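Long-range contact in dehalogenase (Rhodospirillaceae, PDB 6A41), which is an oxidoreductase of the Rossmann-fold enoyl-reductase family that probably takes part in dehalogenation: residues Val177-Phe188 / Leu211-Ile221. Sequence-based numbering, arbitrary orientation.
Sequences VGSNYVENPDYF and LGKSDELGATI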
loop_
_atom_site.group_PDB
_atom_site.type_symbol
_atom_site.label_atom_id
_atom_site.label_comp_id
_atom_site.label_asym_id
_atom_site.label_seq_id
_atom_site.Cartn_x
_atom_site.Cartn_y
_atom_site.Cartn_z
ATOM N N VAL A 177 0.987 -8.091 -12.919
ATOM C CA VAL A 177 2.304 -8.436 -12.356
ATOM C C VAL A 177 3.147 -7.153 -12.564
ATOM O O VAL A 177 3.271 -6.669 -13.635
ATOM C CB VAL A 177 2.967 -9.594 -13.100
ATOM C CG1 VAL A 177 4.398 -9.830 -12.500
ATOM C CG2 VAL A 177 2.172 -10.892 -12.874
ATOM N N GLY A 178 3.672 -6.609 -11.480
ATOM C CA GLY A 178 4.455 -5.413 -11.462
ATOM C C GLY A 178 5.908 -5.791 -11.568
ATOM O O GLY A 178 6.585 -5.988 -10.565
ATOM N N SER A 179 6.345 -6.010 -12.765
ATOM C CA SER A 179 7.766 -6.393 -12.967
ATOM C C SER A 179 8.748 -5.266 -12.805
ATOM O O SER A 179 8.464 -4.103 -13.055
ATOM C CB SER A 179 7.985 -6.966 -14.381
ATOM O OG SER A 179 9.198 -7.701 -14.504
ATOM N N ASN A 180 9.959 -5.608 -12.370
ATOM C CA ASN A 180 11.119 -4.722 -12.604
ATOM C C ASN A 180 12.398 -5.599 -12.470
ATOM O O ASN A 180 12.418 -6.612 -11.821
ATOM C CB ASN A 180 11.192 -3.518 -11.574
ATOM C CG ASN A 180 11.935 -2.213 -12.120
ATOM O OD1 ASN A 180 12.040 -1.189 -11.386
ATOM N ND2 ASN A 180 12.453 -2.269 -13.287
ATOM N N TYR A 181 13.475 -5.157 -13.124
ATOM C CA TYR A 181 14.755 -5.816 -13.123
ATOM C C TYR A 181 14.699 -7.244 -13.638
ATOM O O TYR A 181 15.458 -8.066 -13.098
ATOM C CB TYR A 181 15.391 -5.750 -11.695
ATOM C CG TYR A 181 15.629 -4.327 -11.314
ATOM C CD1 TYR A 181 16.631 -3.652 -11.926
ATOM C CD2 TYR A 181 14.887 -3.671 -10.359
ATOM C CE1 TYR A 181 16.894 -2.343 -11.669
ATOM C CE2 TYR A 181 15.097 -2.350 -10.076
ATOM C CZ TYR A 181 16.142 -1.662 -10.713
ATOM O OH TYR A 181 16.395 -0.291 -10.511
ATOM N N VAL A 182 13.806 -7.545 -14.601
ATOM C CA VAL A 182 13.698 -8.853 -15.217
ATOM C C VAL A 182 14.307 -8.754 -16.609
ATOM O O VAL A 182 13.918 -7.845 -17.377
ATOM C CB VAL A 182 12.285 -9.359 -15.353
ATOM C CG1 VAL A 182 12.278 -10.713 -16.095
ATOM C CG2 VAL A 182 11.618 -9.466 -14.010
ATOM N N GLU A 183 15.276 -9.636 -16.899
ATOM C CA GLU A 183 15.889 -9.717 -18.248
ATOM C C GLU A 183 14.752 -9.750 -19.246
ATOM O O GLU A 183 13.921 -10.653 -19.219
ATOM C CB GLU A 183 16.734 -10.948 -18.404
ATOM C CG GLU A 183 17.888 -10.921 -17.430
ATOM C CD GLU A 183 18.712 -12.234 -17.409
ATOM O OE1 GLU A 183 18.373 -13.176 -18.156
ATOM O OE2 GLU A 183 19.681 -12.288 -16.634
ATOM N N ASN A 184 14.751 -8.773 -20.152
ATOM C CA ASN A 184 13.755 -8.676 -21.163
ATOM C C ASN A 184 14.131 -7.713 -22.187
ATOM O O ASN A 184 14.881 -6.782 -21.898
ATOM C CB ASN A 184 12.373 -8.405 -20.556
ATOM C CG ASN A 184 12.084 -6.983 -20.220
ATOM O OD1 ASN A 184 11.781 -6.195 -21.137
ATOM N ND2 ASN A 184 11.978 -6.661 -18.893
ATOM N N PRO A 185 13.522 -7.835 -23.358
ATOM C CA PRO A 185 14.039 -6.977 -24.417
ATOM C C PRO A 185 13.731 -5.507 -24.341
ATOM O O PRO A 185 14.429 -4.734 -25.002
ATOM C CB PRO A 185 13.480 -7.634 -25.679
ATOM C CG PRO A 185 12.248 -8.312 -25.237
ATOM C CD PRO A 185 12.579 -8.853 -23.903
ATOM N N ASP A 186 12.702 -5.110 -23.603
ATOM C CA ASP A 186 12.241 -3.719 -23.508
ATOM C C ASP A 186 13.000 -2.863 -22.486
ATOM O O ASP A 186 13.439 -1.747 -22.787
ATOM C CB ASP A 186 10.720 -3.679 -23.295
ATOM C CG ASP A 186 10.035 -4.041 -24.557
ATOM O OD1 ASP A 186 9.964 -5.276 -24.905
ATOM O OD2 ASP A 186 9.735 -3.104 -25.324
ATOM N N TYR A 187 13.173 -3.401 -21.290
ATOM C CA TYR A 187 13.724 -2.666 -20.180
ATOM C C TYR A 187 15.116 -3.162 -19.730
ATOM O O TYR A 187 15.826 -2.373 -19.110
ATOM C CB TYR A 187 12.703 -2.702 -19.024
ATOM C CG TYR A 187 11.351 -2.126 -19.486
ATOM C CD1 TYR A 187 11.270 -0.866 -20.009
ATOM C CD2 TYR A 187 10.240 -2.891 -19.499
ATOM C CE1 TYR A 187 10.067 -0.394 -20.573
ATOM C CE2 TYR A 187 9.001 -2.414 -19.983
ATOM C CZ TYR A 187 8.908 -1.158 -20.442
ATOM O OH TYR A 187 7.696 -0.718 -21.024
ATOM N N PHE A 188 15.442 -4.482 -19.913
ATOM C CA PHE A 188 16.726 -5.043 -19.416
ATOM C C PHE A 188 17.312 -5.909 -20.525
ATOM O O PHE A 188 17.339 -7.108 -20.405
ATOM C CB PHE A 188 16.548 -5.786 -18.059
ATOM C CG PHE A 188 16.088 -4.855 -16.993
ATOM C CD1 PHE A 188 17.003 -4.058 -16.341
ATOM C CD2 PHE A 188 14.679 -4.665 -16.808
ATOM C CE1 PHE A 188 16.535 -3.045 -15.464
ATOM C CE2 PHE A 188 14.212 -3.692 -15.954
ATOM C CZ PHE A 188 15.162 -2.901 -15.258
ATOM N N LEU A 211 19.392 -9.824 -11.345
ATOM C CA LEU A 211 18.205 -9.661 -12.189
ATOM C C LEU A 211 17.404 -10.905 -12.293
ATOM O O LEU A 211 17.899 -12.016 -12.063
ATOM C CB LEU A 211 18.564 -9.205 -13.605
ATOM C CG LEU A 211 19.293 -7.934 -13.788
ATOM C CD1 LEU A 211 19.255 -7.466 -15.250
ATOM C CD2 LEU A 211 18.867 -6.781 -12.967
ATOM N N GLY A 212 16.122 -10.740 -12.570
ATOM C CA GLY A 212 15.234 -11.829 -12.683
ATOM C C GLY A 212 15.266 -12.405 -14.062
ATOM O O GLY A 212 15.783 -11.818 -15.035
ATOM N N LYS A 213 14.847 -13.649 -14.134
ATOM C CA LYS A 213 14.771 -14.397 -15.367
ATOM C C LYS A 213 13.437 -14.259 -16.052
ATOM O O LYS A 213 12.360 -14.175 -15.395
ATOM C CB LYS A 213 15.039 -15.887 -15.087
ATOM C CG LYS A 213 16.488 -16.018 -14.632
ATOM C CD LYS A 213 16.923 -17.450 -14.579
ATOM C CE LYS A 213 15.975 -18.330 -13.764
ATOM N NZ LYS A 213 16.804 -19.372 -13.022
ATOM N N SER A 214 13.475 -14.281 -17.396
ATOM C CA SER A 214 12.230 -14.113 -18.126
ATOM C C SER A 214 11.311 -15.344 -17.777
ATOM O O SER A 214 10.095 -15.139 -17.700
ATOM C CB SER A 214 12.422 -14.027 -19.662
ATOM O OG SER A 214 12.944 -15.276 -20.022
ATOM N N ASP A 215 11.885 -16.535 -17.530
ATOM C CA ASP A 215 11.140 -17.683 -17.008
ATOM C C ASP A 215 10.451 -17.571 -15.645
ATOM O O ASP A 215 9.446 -18.286 -15.412
ATOM C CB ASP A 215 11.977 -18.912 -17.047
ATOM C CG ASP A 215 12.128 -19.403 -18.533
ATOM O OD1 ASP A 215 11.502 -18.849 -19.510
ATOM O OD2 ASP A 215 12.875 -20.338 -18.705
ATOM N N GLU A 216 11.003 -16.695 -14.793
ATOM C CA GLU A 216 10.423 -16.378 -13.481
ATOM C C GLU A 216 9.203 -15.495 -13.658
ATOM O O GLU A 216 8.129 -15.759 -13.054
ATOM C CB GLU A 216 11.409 -15.693 -12.502
ATOM C CG GLU A 216 12.434 -16.648 -11.969
ATOM C CD GLU A 216 13.721 -16.017 -11.351
ATOM O OE1 GLU A 216 14.178 -14.945 -11.750
ATOM O OE2 GLU A 216 14.252 -16.679 -10.432
ATOM N N LEU A 217 9.389 -14.453 -14.464
ATOM C CA LEU A 217 8.184 -13.595 -14.827
ATOM C C LEU A 217 7.141 -14.443 -15.518
ATOM O O LEU A 217 5.943 -14.336 -15.182
ATOM C CB LEU A 217 8.630 -12.438 -15.659
ATOM C CG LEU A 217 7.576 -11.404 -16.050
ATOM C CD1 LEU A 217 6.800 -10.917 -14.912
ATOM C CD2 LEU A 217 8.225 -10.216 -16.702
ATOM N N GLY A 218 7.595 -15.281 -16.475
ATOM C CA GLY A 218 6.621 -16.174 -17.160
ATOM C C GLY A 218 5.852 -17.138 -16.190
ATOM O O GLY A 218 4.607 -17.317 -16.308
ATOM N N ALA A 219 6.572 -17.724 -15.252
ATOM C CA ALA A 219 5.987 -18.615 -14.307
ATOM C C ALA A 219 4.968 -17.861 -13.399
ATOM O O ALA A 219 3.928 -18.435 -13.033
ATOM C CB ALA A 219 7.007 -19.382 -13.396
ATOM N N THR A 220 5.293 -16.637 -13.041
ATOM C CA THR A 220 4.343 -15.800 -12.281
ATOM C C THR A 220 3.056 -15.519 -12.982
ATOM O O THR A 220 1.958 -15.646 -12.440
ATOM C CB THR A 220 5.071 -14.555 -11.734
ATOM O OG1 THR A 220 6.231 -14.991 -10.941
ATOM C CG2 THR A 220 4.154 -13.812 -10.884
ATOM N N ILE A 221 3.177 -15.065 -14.203
ATOM C CA ILE A 221 2.009 -14.855 -15.059
ATOM C C ILE A 221 1.218 -16.139 -15.267
ATOM O O ILE A 221 -0.065 -16.123 -15.106
ATOM C CB ILE A 221 2.455 -14.177 -16.380
ATOM C CG1 ILE A 221 3.080 -12.813 -16.197
ATOM C CG2 ILE A 221 1.359 -14.219 -17.432
ATOM C CD1 ILE A 221 3.997 -12.397 -17.384
HETATM O O HOH W 1 15.890 -14.493 -18.792
#
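The rings of Tyr-181 and Phe-188 both meet Leu-211, one through each of its methyls and each obliquely: CD2 lies 4.0 Å from Tyr-181 CD1, CD1 4.2 Å from Phe-188 CD1. One face of the Phe-188 ring carries Tyr-181 CA, 3.5 Å above the plane and offset toward the rim, and the amide nitrogen ND2 of Asn-184 stands at its edge, in plane. Met-202 of helix 196-204 also touches both side chains, and Trp-243 meets Tyr-181 edge-to-face. Beside Leu-211 the backbones join in a single beta bridge. Gly-212 N donates to Tyr-181 O (2.8 Å, N-H...O 168°) in the carbonyl plane, while Glu-183 N reaches Gly-212 O (2.9 Å) from above that carbonyl's plane. Within the loop, Asn-184 ND2 donates to Val-182 O, and OD1 accepts from Asp-186 N (an Asx turn) and Tyr-187 N (an Asx motif), both on one face of its amide. In this Rossmann fold the loop leaves the C-terminal end of strand 172-179, and helix 214-225 runs back nearly antiparallel to that strand. Lys-213 is the N-cap residue; its N-H points almost straight at Glu-216 OE1 (176°), whose carboxylate also forms a salt bridge with Arg-210. A water links the helix start to the loop, donating to Glu-183 OE1 and accepting from Ser-214 N. Leu-217 has CG anti to its backbone N (chi1 -176°), which sends its two methyls to the strand: CD1 sits 3.6 Å from Val-177 CG1, and CD2 lies 3.5 Å from Ser-179 OG. Val-182 CG1 packs on the Lys-213 carbonyl and Leu-217 CB. The side chains of Val-177 and Ile-221 cross at about a right angle, CG2 against CG1, and Thr-220 CG2 approaches the same valine methyl obliquely. Phe-231 of the second subunit packs against Val-182 and Glu-216.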